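Local coordinates for calmodulin-binding transcription activator 1 (Homo sapiens, PDB 2CXK), which activates transcription in the nucleus and may interact with calmodulin, the piece described here being its TIG (IPT) domain, at residues A[40-44]-A[45-49]. Numbering follows the deposited sequence.
Sequences CLFDQ and ISVPA
Phe42 and Ile45 close a beta hairpin with a two-residue loop through a pair of backbone hydrogen bonds, Phe42 N to Ile45 O (2.9 Å) and Ile45 N to Phe42 O (2.7 Å). One hydrogen-bonded pair further along, Cys40 N reaches Val47 O at 2.9 Å and Val47 N returns to Cys40 O at 3.0 Å. Between these rungs, Leu41 and Ser46 form a non-hydrogen-bonded pair whose own CA-H groups point at carbonyls across the hairpin, Ser46 CA at Cys40 O and Leu41 CA at Ile45 O. Asp43 and Gln44, both with positive phi, are the corner residues of the type I' turn from Phe42 to Ile45, which joins strands 38-42 and 45-53 of the Ig-like, E-set TIG fold.

On the face of Cys40, Phe42 and Val47, the methyl Val47 CG2 meets the ring edge at Phe42 CE1 (3.8 Å), near the ring plane; with CG1 anti to the carbonyl carbon (chi1 -67°), CG2 is the branch turned toward the hairpin partner, where it also comes within 3.4 Å of Cys40 O. Cys59 packs against all three side chains, and Phe86 meets the Phe42 ring edge-to-face. Cys40 SG touches Ala49 CB at 3.9 Å. On the other face Leu41 CD2 presses tightly on Ser46 CB (3.3 Å).

Among polar side chains, Asp43 OD2 is hydrogen-bonded to His64 NE2, from the segment between strands 56-60 and 67-75.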
ATOM      1  N   CYS A  40       2.625  -9.461 -10.825  1.00 12.67           N
ATOM      2  CA  CYS A  40       3.679  -8.511 -10.513  1.00 13.51           C
ATOM      3  C   CYS A  40       4.985  -9.262 -10.637  1.00 12.31           C
ATOM      4  O   CYS A  40       5.097 -10.410 -10.208  1.00 13.17           O
ATOM      5  CB  CYS A  40       3.525  -7.952  -9.094  1.00 11.12           C
ATOM      6  SG  CYS A  40       2.082  -6.873  -8.910  1.00 14.83           S
ATOM      7  N   LEU A  41       5.969  -8.614 -11.237  1.00 13.22           N
ATOM      8  CA  LEU A  41       7.265  -9.245 -11.424  1.00 13.97           C
ATOM      9  C   LEU A  41       8.316  -8.529 -10.599  1.00 12.39           C
ATOM     10  O   LEU A  41       8.514  -7.322 -10.751  1.00 11.80           O
ATOM     11  CB  LEU A  41       7.671  -9.198 -12.900  1.00 16.21           C
ATOM     12  CG  LEU A  41       6.625  -9.608 -13.945  1.00 21.66           C
ATOM     13  CD1 LEU A  41       7.265  -9.601 -15.325  1.00 24.43           C
ATOM     14  CD2 LEU A  41       6.082 -10.980 -13.634  1.00 21.38           C
ATOM     15  N   PHE A  42       8.965  -9.276  -9.712  1.00 13.47           N
ATOM     16  CA  PHE A  42      10.037  -8.750  -8.870  1.00 13.07           C
ATOM     17  C   PHE A  42      11.304  -9.381  -9.442  1.00 15.66           C
ATOM     18  O   PHE A  42      11.488 -10.591  -9.338  1.00 15.28           O
ATOM     19  CB  PHE A  42       9.859  -9.190  -7.416  1.00 12.78           C
ATOM     20  CG  PHE A  42       8.645  -8.608  -6.741  1.00 10.80           C
ATOM     21  CD1 PHE A  42       7.374  -9.082  -7.031  1.00  9.80           C
ATOM     22  CD2 PHE A  42       8.782  -7.588  -5.797  1.00 12.14           C
ATOM     23  CE1 PHE A  42       6.246  -8.551  -6.389  1.00  9.29           C
ATOM     24  CE2 PHE A  42       7.663  -7.051  -5.152  1.00 10.62           C
ATOM     25  CZ  PHE A  42       6.393  -7.540  -5.453  1.00  7.75           C
ATOM     26  N   ASP A  43      12.168  -8.566 -10.044  1.00 17.40           N
ATOM     27  CA  ASP A  43      13.391  -9.071 -10.662  1.00 18.80           C
ATOM     28  C   ASP A  43      13.006 -10.233 -11.578  1.00 19.61           C
ATOM     29  O   ASP A  43      13.630 -11.293 -11.563  1.00 17.96           O
ATOM     30  CB  ASP A  43      14.392  -9.546  -9.595  1.00 19.59           C
ATOM     31  CG  ASP A  43      15.777  -9.839 -10.181  1.00 22.83           C
ATOM     32  OD1 ASP A  43      16.142  -9.181 -11.176  1.00 24.83           O
ATOM     33  OD2 ASP A  43      16.506 -10.707  -9.648  1.00 22.28           O
ATOM     34  N   GLN A  44      11.952 -10.025 -12.361  1.00 20.86           N
ATOM     35  CA  GLN A  44      11.451 -11.034 -13.286  1.00 23.26           C
ATOM     36  C   GLN A  44      10.780 -12.249 -12.641  1.00 22.65           C
ATOM     37  O   GLN A  44      10.314 -13.144 -13.348  1.00 22.03           O
ATOM     38  CB  GLN A  44      12.573 -11.497 -14.226  1.00 26.35           C
ATOM     39  CG  GLN A  44      13.185 -10.353 -15.021  1.00 29.82           C
ATOM     40  CD  GLN A  44      12.134  -9.524 -15.746  1.00 33.14           C
ATOM     41  OE1 GLN A  44      12.245  -8.299 -15.840  1.00 34.55           O
ATOM     42  NE2 GLN A  44      11.110 -10.192 -16.269  1.00 34.26           N
ATOM     43  N   ILE A  45      10.736 -12.304 -11.311  1.00 20.17           N
ATOM     44  CA  ILE A  45      10.065 -13.426 -10.649  1.00 17.84           C
ATOM     45  C   ILE A  45       8.597 -13.037 -10.533  1.00 16.99           C
ATOM     46  O   ILE A  45       8.259 -12.051  -9.880  1.00 15.15           O
ATOM     47  CB  ILE A  45      10.594 -13.694  -9.234  1.00 18.33           C
ATOM     48  CG1 ILE A  45      12.069 -14.090  -9.279  1.00 19.11           C
ATOM     49  CG2 ILE A  45       9.771 -14.813  -8.591  1.00 19.50           C
ATOM     50  CD1 ILE A  45      12.662 -14.356  -7.907  1.00 23.15           C
ATOM     51  N   SER A  46       7.726 -13.823 -11.152  1.00 14.95           N
ATOM     52  CA  SER A  46       6.301 -13.519 -11.150  1.00 15.19           C
ATOM     53  C   SER A  46       5.476 -14.084 -10.003  1.00 15.02           C
ATOM     54  O   SER A  46       5.679 -15.217  -9.571  1.00 14.98           O
ATOM     55  CB  SER A  46       5.678 -14.001 -12.463  1.00 15.57           C
ATOM     56  OG  SER A  46       4.296 -13.694 -12.512  1.00 18.52           O
ATOM     57  N   VAL A  47       4.540 -13.271  -9.521  1.00 13.14           N
ATOM     58  CA  VAL A  47       3.596 -13.665  -8.485  1.00 12.72           C
ATOM     59  C   VAL A  47       2.247 -13.121  -8.951  1.00 11.92           C
ATOM     60  O   VAL A  47       2.182 -12.086  -9.614  1.00 12.63           O
ATOM     61  CB  VAL A  47       3.933 -13.078  -7.088  1.00 11.92           C
ATOM     62  CG1 VAL A  47       5.230 -13.688  -6.568  1.00 10.06           C
ATOM     63  CG2 VAL A  47       4.028 -11.554  -7.152  1.00  9.68           C
ATOM     64  N   PRO A  48       1.153 -13.827  -8.639  1.00 11.90           N
ATOM     65  CA  PRO A  48      -0.157 -13.336  -9.070  1.00 11.20           C
ATOM     66  C   PRO A  48      -0.533 -12.061  -8.328  1.00 11.98           C
ATOM     67  O   PRO A  48      -0.011 -11.789  -7.247  1.00 12.54           O
ATOM     68  CB  PRO A  48      -1.088 -14.500  -8.742  1.00 11.84           C
ATOM     69  CG  PRO A  48      -0.424 -15.149  -7.576  1.00 12.68           C
ATOM     70  CD  PRO A  48       1.035 -15.118  -7.940  1.00 10.94           C
ATOM     71  N   ALA A  49      -1.412 -11.269  -8.928  1.00 11.88           N
ATOM     72  CA  ALA A  49      -1.870 -10.034  -8.308  1.00 13.05           C
ATOM     73  C   ALA A  49      -3.390  -9.999  -8.400  1.00 15.59           C
ATOM     74  O   ALA A  49      -3.975 -10.571  -9.325  1.00 15.51           O
ATOM     75  CB  ALA A  49      -1.260  -8.813  -9.020  1.00 10.36           C
TER